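Local coordinates for protein 5'-deoxynucleotidase (Archaeoglobus fulgidus, PDB 1YNB) that probably hydrolyses 2'-deoxyribonucleoside 5'-monophosphates to the deoxyribonucleoside and phosphate, as a metal-dependent homodimeric enzyme of the HD-domain family, at residues E16-W28 against R34-A46. Sequence-based numbering, arbitrary orientation.
Sequences EVGSLKLTPRSGW and RLPESVAEHNFRA. Unlike the reference sequence in segment 34-46: N43 (reference Ser).
Successive bends at chi2 (-87°) and chi3 (-75°) fold the R25 side chain back over helix 39-56, while H42, its CG anti to the backbone N (chi1 164°), presents one face of its ring to the guanidinium. The two groups stack with planes almost parallel, centres 3.4 Å apart. At the guanidinium edge, R25 NE forms a straight salt bridge of 2.9 Å to E37 OE1, approaching from above the carboxylate plane. The same oxygen takes W28 NE1 at 2.7 Å on its anti lone pair and also accepts from a water that R25 NH2 donates to, so three donors grip it and fix the carboxylate. With an alanine in place of R25, one face of the H42 ring would probably lose its cover and E37 OE1 its charged donor. Backbone bonds join the two segments: R25 N to E37 O (3.0 Å), and V39 N and A40 N, in the first turn of the helix, to T23 O (2.8 Å) and L20 O (3.0 Å). S38 and E41 form a capping box there, and S38 OG also hydrogen-bonds E41 of the second subunit. T23 CG2 packs on V39 CG2 at 3.6 Å, and W28 CB meets P36 CB. H42 converges with H74, D75 and D124 in a pattern consistent with the metal site of HD-domain hydrolases, though none binds a metal here; H42 ND1 hydrogen-bonds E127 of helix 117-135. Residues 20-28 pack along the start of helix 39-56, beside helices 78-81 and 117-135, with K21 reaching E37 and E127 of the second subunit.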
ATOM      1  N   GLU A  16      -8.379  19.092   3.451  1.00 19.48           N
ATOM      2  CA  GLU A  16      -7.094  19.496   4.037  1.00 19.65           C
ATOM      3  C   GLU A  16      -6.333  18.323   4.625  1.00 18.89           C
ATOM      4  O   GLU A  16      -5.114  18.237   4.505  1.00 21.53           O
ATOM      5  CB  GLU A  16      -7.303  20.588   5.126  1.00 20.92           C
ATOM      6  CG  GLU A  16      -5.999  20.936   5.877  1.00 22.62           C
ATOM      7  CD  GLU A  16      -6.141  22.135   6.821  1.00 25.33           C
ATOM      8  OE1 GLU A  16      -7.220  22.767   6.822  1.00 27.04           O
ATOM      9  OE2 GLU A  16      -5.167  22.454   7.544  1.00 26.03           O
ATOM     10  N   VAL A  17      -7.042  17.410   5.274  1.00 19.20           N
ATOM     11  CA  VAL A  17      -6.431  16.221   5.863  1.00 18.75           C
ATOM     12  C   VAL A  17      -5.793  15.374   4.762  1.00 18.21           C
ATOM     13  O   VAL A  17      -4.770  14.720   4.993  1.00 18.04           O
ATOM     14  CB  VAL A  17      -7.506  15.353   6.605  1.00 20.53           C
ATOM     15  CG1 VAL A  17      -6.987  13.936   6.904  1.00 20.56           C
ATOM     16  CG2 VAL A  17      -7.876  16.082   7.949  1.00 22.94           C
ATOM     17  N   GLY A  18      -6.402  15.389   3.592  1.00 16.46           N
ATOM     18  CA  GLY A  18      -5.863  14.610   2.479  1.00 17.96           C
ATOM     19  C   GLY A  18      -4.522  15.176   2.023  1.00 17.63           C
ATOM     20  O   GLY A  18      -3.714  14.441   1.433  1.00 16.79           O
ATOM     21  N   SER A  19      -4.246  16.451   2.279  1.00 16.87           N
ATOM     22  CA  SER A  19      -2.909  16.989   1.895  1.00 16.26           C
ATOM     23  C   SER A  19      -1.786  16.293   2.683  1.00 17.86           C
ATOM     24  O   SER A  19      -0.625  16.358   2.295  1.00 19.69           O
ATOM     25  CB  SER A  19      -2.822  18.510   2.090  1.00 18.90           C
ATOM     26  OG  SER A  19      -2.664  18.852   3.454  1.00 20.97           O
ATOM     27  N   LEU A  20      -2.099  15.609   3.779  1.00 16.86           N
ATOM     28  CA  LEU A  20      -1.051  14.892   4.477  1.00 16.48           C
ATOM     29  C   LEU A  20      -0.586  13.663   3.684  1.00 14.32           C
ATOM     30  O   LEU A  20       0.481  13.111   3.992  1.00 12.95           O
ATOM     31  CB  LEU A  20      -1.497  14.466   5.874  1.00 19.29           C
ATOM     32  CG  LEU A  20      -1.615  15.689   6.807  1.00 24.11           C
ATOM     33  CD1 LEU A  20      -2.221  15.253   8.123  1.00 25.14           C
ATOM     34  CD2 LEU A  20      -0.231  16.302   7.041  1.00 22.53           C
ATOM     35  N   LYS A  21      -1.361  13.246   2.675  1.00 15.00           N
ATOM     36  CA  LYS A  21      -0.931  12.108   1.840  1.00 16.20           C
ATOM     37  C   LYS A  21       0.077  12.692   0.835  1.00 18.15           C
ATOM     38  O   LYS A  21       0.764  11.949   0.142  1.00 18.48           O
ATOM     39  CB  LYS A  21      -2.040  11.521   0.966  1.00 16.08           C
ATOM     40  CG  LYS A  21      -3.369  11.182   1.662  1.00 16.61           C
ATOM     41  CD  LYS A  21      -4.317  10.486   0.626  1.00 19.20           C
ATOM     42  CE  LYS A  21      -5.644  10.002   1.258  1.00 21.75           C
ATOM     43  NZ  LYS A  21      -6.528   9.418   0.192  1.00 17.50           N
ATOM     44  N   LEU A  22       0.127  14.014   0.762  1.00 17.56           N
ATOM     45  CA  LEU A  22       0.976  14.717  -0.188  1.00 20.86           C
ATOM     46  C   LEU A  22       2.074  15.505   0.539  1.00 22.90           C
ATOM     47  O   LEU A  22       2.676  16.389  -0.036  1.00 24.73           O
ATOM     48  CB  LEU A  22       0.120  15.707  -0.980  1.00 22.19           C
ATOM     49  CG  LEU A  22      -1.121  15.103  -1.645  1.00 24.39           C
ATOM     50  CD1 LEU A  22      -2.079  16.203  -2.152  1.00 23.14           C
ATOM     51  CD2 LEU A  22      -0.644  14.181  -2.750  1.00 22.23           C
ATOM     52  N   THR A  23       2.283  15.233   1.826  1.00 20.90           N
ATOM     53  CA  THR A  23       3.317  15.922   2.591  1.00 20.44           C
ATOM     54  C   THR A  23       4.391  14.873   2.942  1.00 20.21           C
ATOM     55  O   THR A  23       4.158  13.952   3.725  1.00 18.67           O
ATOM     56  CB  THR A  23       2.733  16.499   3.921  1.00 22.27           C
ATOM     57  OG1 THR A  23       1.689  17.434   3.626  1.00 21.88           O
ATOM     58  CG2 THR A  23       3.811  17.189   4.708  1.00 25.55           C
ATOM     59  N   PRO A  24       5.592  14.986   2.359  1.00 19.61           N
ATOM     60  CA  PRO A  24       6.588  13.975   2.716  1.00 18.87           C
ATOM     61  C   PRO A  24       7.089  14.075   4.151  1.00 18.44           C
ATOM     62  O   PRO A  24       7.087  15.168   4.738  1.00 19.03           O
ATOM     63  CB  PRO A  24       7.739  14.233   1.714  1.00 21.82           C
ATOM     64  CG  PRO A  24       7.640  15.661   1.463  1.00 19.03           C
ATOM     65  CD  PRO A  24       6.128  15.967   1.388  1.00 21.15           C
ATOM     66  N   ARG A  25       7.499  12.933   4.707  1.00 16.27           N
ATOM     67  CA  ARG A  25       8.163  12.895   6.007  1.00 15.30           C
ATOM     68  C   ARG A  25       9.566  13.379   5.539  1.00 18.07           C
ATOM     69  O   ARG A  25      10.336  12.626   4.961  1.00 18.71           O
ATOM     70  CB  ARG A  25       8.160  11.470   6.523  1.00 13.25           C
ATOM     71  CG  ARG A  25       6.733  11.176   7.152  1.00 11.78           C
ATOM     72  CD  ARG A  25       6.768  11.632   8.652  1.00 11.80           C
ATOM     73  NE  ARG A  25       7.531  10.669   9.426  1.00 13.51           N
ATOM     74  CZ  ARG A  25       7.801  10.835  10.730  1.00 16.58           C
ATOM     75  NH1 ARG A  25       7.354  11.935  11.331  1.00 18.12           N
ATOM     76  NH2 ARG A  25       8.497   9.943  11.407  1.00 15.00           N
ATOM     77  N   SER A  26       9.848  14.653   5.825  1.00 18.18           N
ATOM     78  CA  SER A  26      11.044  15.338   5.309  1.00 19.41           C
ATOM     79  C   SER A  26      12.434  14.925   5.676  1.00 18.62           C
ATOM     80  O   SER A  26      13.365  15.178   4.869  1.00 19.42           O
ATOM     81  CB  SER A  26      10.921  16.851   5.574  1.00 18.90           C
ATOM     82  OG  SER A  26      10.930  17.082   6.981  1.00 25.19           O
ATOM     83  N   GLY A  27      12.598  14.359   6.865  1.00 18.20           N
ATOM     84  CA  GLY A  27      13.898  13.922   7.359  1.00 19.04           C
ATOM     85  C   GLY A  27      14.566  12.926   6.447  1.00 20.74           C
ATOM     86  O   GLY A  27      15.810  12.866   6.361  1.00 20.51           O
ATOM     87  N   TRP A  28      13.756  12.127   5.745  1.00 17.93           N
ATOM     88  CA  TRP A  28      14.316  11.145   4.827  1.00 17.09           C
ATOM     89  C   TRP A  28      14.895  11.678   3.523  1.00 16.53           C
ATOM     90  O   TRP A  28      15.742  11.014   2.926  1.00 18.30           O
ATOM     91  CB  TRP A  28      13.282  10.133   4.405  1.00 13.86           C
ATOM     92  CG  TRP A  28      12.536   9.483   5.568  1.00 14.77           C
ATOM     93  CD1 TRP A  28      11.201   9.596   5.823  1.00 13.61           C
ATOM     94  CD2 TRP A  28      13.088   8.647   6.590  1.00 15.41           C
ATOM     95  NE1 TRP A  28      10.873   8.870   6.962  1.00 14.37           N
ATOM     96  CE2 TRP A  28      12.020   8.278   7.452  1.00 14.39           C
ATOM     97  CE3 TRP A  28      14.382   8.172   6.879  1.00 13.88           C
ATOM     98  CZ2 TRP A  28      12.212   7.468   8.562  1.00 15.16           C
ATOM     99  CZ3 TRP A  28      14.579   7.367   7.993  1.00 14.11           C
ATOM    100  CH2 TRP A  28      13.491   7.017   8.827  1.00 15.31           C
ATOM    101  N   ARG A  34      14.036   8.904  -2.433  1.00 19.24           N
ATOM    102  CA  ARG A  34      13.207   9.711  -3.315  1.00 22.66           C
ATOM    103  C   ARG A  34      11.717   9.840  -3.142  1.00 22.55           C
ATOM    104  O   ARG A  34      11.147  10.897  -3.413  1.00 25.92           O
ATOM    105  CB  ARG A  34      13.486   9.314  -4.771  1.00 24.49           C
ATOM    106  CG  ARG A  34      14.859   9.750  -5.196  1.00 28.08           C
ATOM    107  CD  ARG A  34      14.884  11.283  -5.326  1.00 29.77           C
ATOM    108  NE  ARG A  34      14.770  11.705  -6.731  1.00 29.71           N
ATOM    109  CZ  ARG A  34      14.463  12.936  -7.135  1.00 30.50           C
ATOM    110  NH1 ARG A  34      14.193  13.896  -6.254  1.00 30.42           N
ATOM    111  NH2 ARG A  34      14.508  13.240  -8.428  1.00 29.74           N
ATOM    112  N   LEU A  35      11.061   8.774  -2.770  1.00 22.46           N
ATOM    113  CA  LEU A  35       9.598   8.879  -2.590  1.00 23.89           C
ATOM    114  C   LEU A  35       9.443   8.312  -1.221  1.00 20.76           C
ATOM    115  O   LEU A  35       9.115   7.133  -1.060  1.00 22.33           O
ATOM    116  CB  LEU A  35       8.879   7.971  -3.576  1.00 26.22           C
ATOM    117  CG  LEU A  35       9.033   8.465  -5.008  1.00 29.77           C
ATOM    118  CD1 LEU A  35       8.578   7.371  -5.995  1.00 32.60           C
ATOM    119  CD2 LEU A  35       8.201   9.711  -5.169  1.00 31.02           C
ATOM    120  N   PRO A  36       9.731   9.121  -0.205  1.00 18.63           N
ATOM    121  CA  PRO A  36       9.609   8.595   1.146  1.00 15.54           C
ATOM    122  C   PRO A  36       8.148   8.508   1.605  1.00 12.22           C
ATOM    123  O   PRO A  36       7.268   9.042   0.972  1.00 12.95           O
ATOM    124  CB  PRO A  36      10.372   9.619   1.968  1.00 15.30           C
ATOM    125  CG  PRO A  36      10.025  10.867   1.286  1.00 16.29           C
ATOM    126  CD  PRO A  36      10.144  10.537  -0.193  1.00 17.79           C
ATOM    127  N   GLU A  37       7.939   7.878   2.759  1.00 15.10           N
ATOM    128  CA  GLU A  37       6.585   7.802   3.333  1.00 12.94           C
ATOM    129  C   GLU A  37       6.027   9.234   3.477  1.00 14.69           C
ATOM    130  O   GLU A  37       6.783  10.219   3.607  1.00 14.84           O
ATOM    131  CB  GLU A  37       6.671   7.150   4.722  1.00 14.02           C
ATOM    132  CG  GLU A  37       7.837   7.666   5.575  1.00 13.00           C
ATOM    133  CD  GLU A  37       7.483   7.804   7.067  1.00 16.02           C
ATOM    134  OE1 GLU A  37       8.302   8.392   7.805  1.00 15.92           O
ATOM    135  OE2 GLU A  37       6.401   7.292   7.476  1.00 15.12           O
ATOM    136  N   SER A  38       4.702   9.359   3.490  1.00 11.60           N
ATOM    137  CA  SER A  38       4.040  10.654   3.647  1.00 13.36           C
ATOM    138  C   SER A  38       3.717  10.783   5.159  1.00 14.75           C
ATOM    139  O   SER A  38       3.788   9.794   5.912  1.00 15.41           O
ATOM    140  CB  SER A  38       2.723  10.712   2.833  1.00 14.96           C
ATOM    141  OG  SER A  38       1.798   9.748   3.317  1.00 16.08           O
ATOM    142  N   VAL A  39       3.392  11.987   5.588  1.00 15.45           N
ATOM    143  CA  VAL A  39       3.028  12.184   7.005  1.00 16.74           C
ATOM    144  C   VAL A  39       1.797  11.292   7.314  1.00 16.07           C
ATOM    145  O   VAL A  39       1.734  10.635   8.353  1.00 16.84           O
ATOM    146  CB  VAL A  39       2.720  13.654   7.253  1.00 17.88           C
ATOM    147  CG1 VAL A  39       2.152  13.837   8.706  1.00 19.14           C
ATOM    148  CG2 VAL A  39       4.016  14.455   7.115  1.00 20.20           C
ATOM    149  N   ALA A  40       0.829  11.276   6.403  1.00 17.18           N
ATOM    150  CA  ALA A  40      -0.333  10.366   6.513  1.00 15.28           C
ATOM    151  C   ALA A  40       0.071   8.899   6.798  1.00 17.88           C
ATOM    152  O   ALA A  40      -0.527   8.235   7.672  1.00 15.41           O
ATOM    153  CB  ALA A  40      -1.170  10.428   5.193  1.00 15.86           C
ATOM    154  N   GLU A  41       1.048   8.352   6.049  1.00 14.47           N
ATOM    155  CA  GLU A  41       1.486   6.984   6.279  1.00 15.71           C
ATOM    156  C   GLU A  41       2.148   6.799   7.659  1.00 14.72           C
ATOM    157  O   GLU A  41       1.962   5.766   8.314  1.00 13.79           O
ATOM    158  CB  GLU A  41       2.433   6.555   5.146  1.00 15.20           C
ATOM    159  CG  GLU A  41       1.639   6.386   3.824  1.00 13.58           C
ATOM    160  CD  GLU A  41       2.530   6.287   2.593  1.00 19.39           C
ATOM    161  OE1 GLU A  41       3.660   6.828   2.635  1.00 16.26           O
ATOM    162  OE2 GLU A  41       2.080   5.701   1.587  1.00 16.53           O
ATOM    163  N   HIS A  42       2.953   7.785   8.081  1.00 14.95           N
ATOM    164  CA  HIS A  42       3.571   7.741   9.419  1.00 16.58           C
ATOM    165  C   HIS A  42       2.434   7.674  10.504  1.00 17.62           C
ATOM    166  O   HIS A  42       2.489   6.841  11.396  1.00 18.45           O
ATOM    167  CB  HIS A  42       4.414   9.012   9.646  1.00 14.39           C
ATOM    168  CG  HIS A  42       4.778   9.263  11.078  1.00 12.35           C
ATOM    169  ND1 HIS A  42       5.509   8.374  11.825  1.00 13.20           N
ATOM    170  CD2 HIS A  42       4.492  10.306  11.900  1.00 15.43           C
ATOM    171  CE1 HIS A  42       5.668   8.853  13.051  1.00 15.90           C
ATOM    172  NE2 HIS A  42       5.064  10.025  13.122  1.00 14.55           N
ATOM    173  N   ASN A  43       1.437   8.553  10.398  1.00 19.67           N
ATOM    174  CA  ASN A  43       0.318   8.615  11.384  1.00 19.77           C
ATOM    175  C   ASN A  43      -0.489   7.323  11.390  1.00 20.43           C
ATOM    176  O   ASN A  43      -0.959   6.852  12.441  1.00 20.00           O
ATOM    177  CB  ASN A  43      -0.630   9.747  11.037  1.00 19.65           C
ATOM    178  CG  ASN A  43       0.020  11.101  11.122  1.00 21.36           C
ATOM    179  OD1 ASN A  43      -0.376  12.026  10.404  1.00 25.68           O
ATOM    180  ND2 ASN A  43       1.002  11.246  12.009  1.00 23.81           N
ATOM    181  N   PHE A  44      -0.696   6.769  10.200  1.00 17.41           N
ATOM    182  CA  PHE A  44      -1.408   5.510  10.073  1.00 16.64           C
ATOM    183  C   PHE A  44      -0.764   4.449  10.927  1.00 18.49           C
ATOM    184  O   PHE A  44      -1.421   3.832  11.780  1.00 18.10           O
ATOM    185  CB  PHE A  44      -1.410   5.032   8.596  1.00 15.36           C
ATOM    186  CG  PHE A  44      -1.860   3.601   8.406  1.00 17.30           C
ATOM    187  CD1 PHE A  44      -3.232   3.252   8.533  1.00 16.38           C
ATOM    188  CD2 PHE A  44      -0.928   2.585   8.119  1.00 18.73           C
ATOM    189  CE1 PHE A  44      -3.633   1.941   8.379  1.00 18.07           C
ATOM    190  CE2 PHE A  44      -1.340   1.244   7.965  1.00 18.64           C
ATOM    191  CZ  PHE A  44      -2.717   0.930   8.101  1.00 17.50           C
ATOM    192  N   ARG A  45       0.528   4.186  10.688  1.00 16.02           N
ATOM    193  CA  ARG A  45       1.134   3.126  11.452  1.00 14.51           C
ATOM    194  C   ARG A  45       1.367   3.518  12.907  1.00 14.35           C
ATOM    195  O   ARG A  45       1.290   2.655  13.781  1.00 17.42           O
ATOM    196  CB  ARG A  45       2.434   2.625  10.814  1.00 15.57           C
ATOM    197  CG  ARG A  45       2.978   1.410  11.547  1.00 14.54           C
ATOM    198  CD  ARG A  45       3.963   0.580  10.758  1.00 18.31           C
ATOM    199  NE  ARG A  45       5.162   1.351  10.392  1.00 17.54           N
ATOM    200  CZ  ARG A  45       6.260   0.793   9.875  1.00 17.85           C
ATOM    201  NH1 ARG A  45       6.316  -0.509   9.678  1.00 17.27           N
ATOM    202  NH2 ARG A  45       7.290   1.550   9.521  1.00 16.31           N
ATOM    203  N   ALA A  46       1.617   4.801  13.163  1.00 14.54           N
ATOM    204  CA  ALA A  46       1.833   5.206  14.547  1.00 14.47           C
ATOM    205  C   ALA A  46       0.518   4.973  15.322  1.00 17.86           C
ATOM    206  O   ALA A  46       0.561   4.603  16.513  1.00 19.39           O
ATOM    207  CB  ALA A  46       2.220   6.669  14.614  1.00 15.66           C
TER
HETATM  208  O   HOH W   1       8.740   7.327  10.184  1.00 18.48           O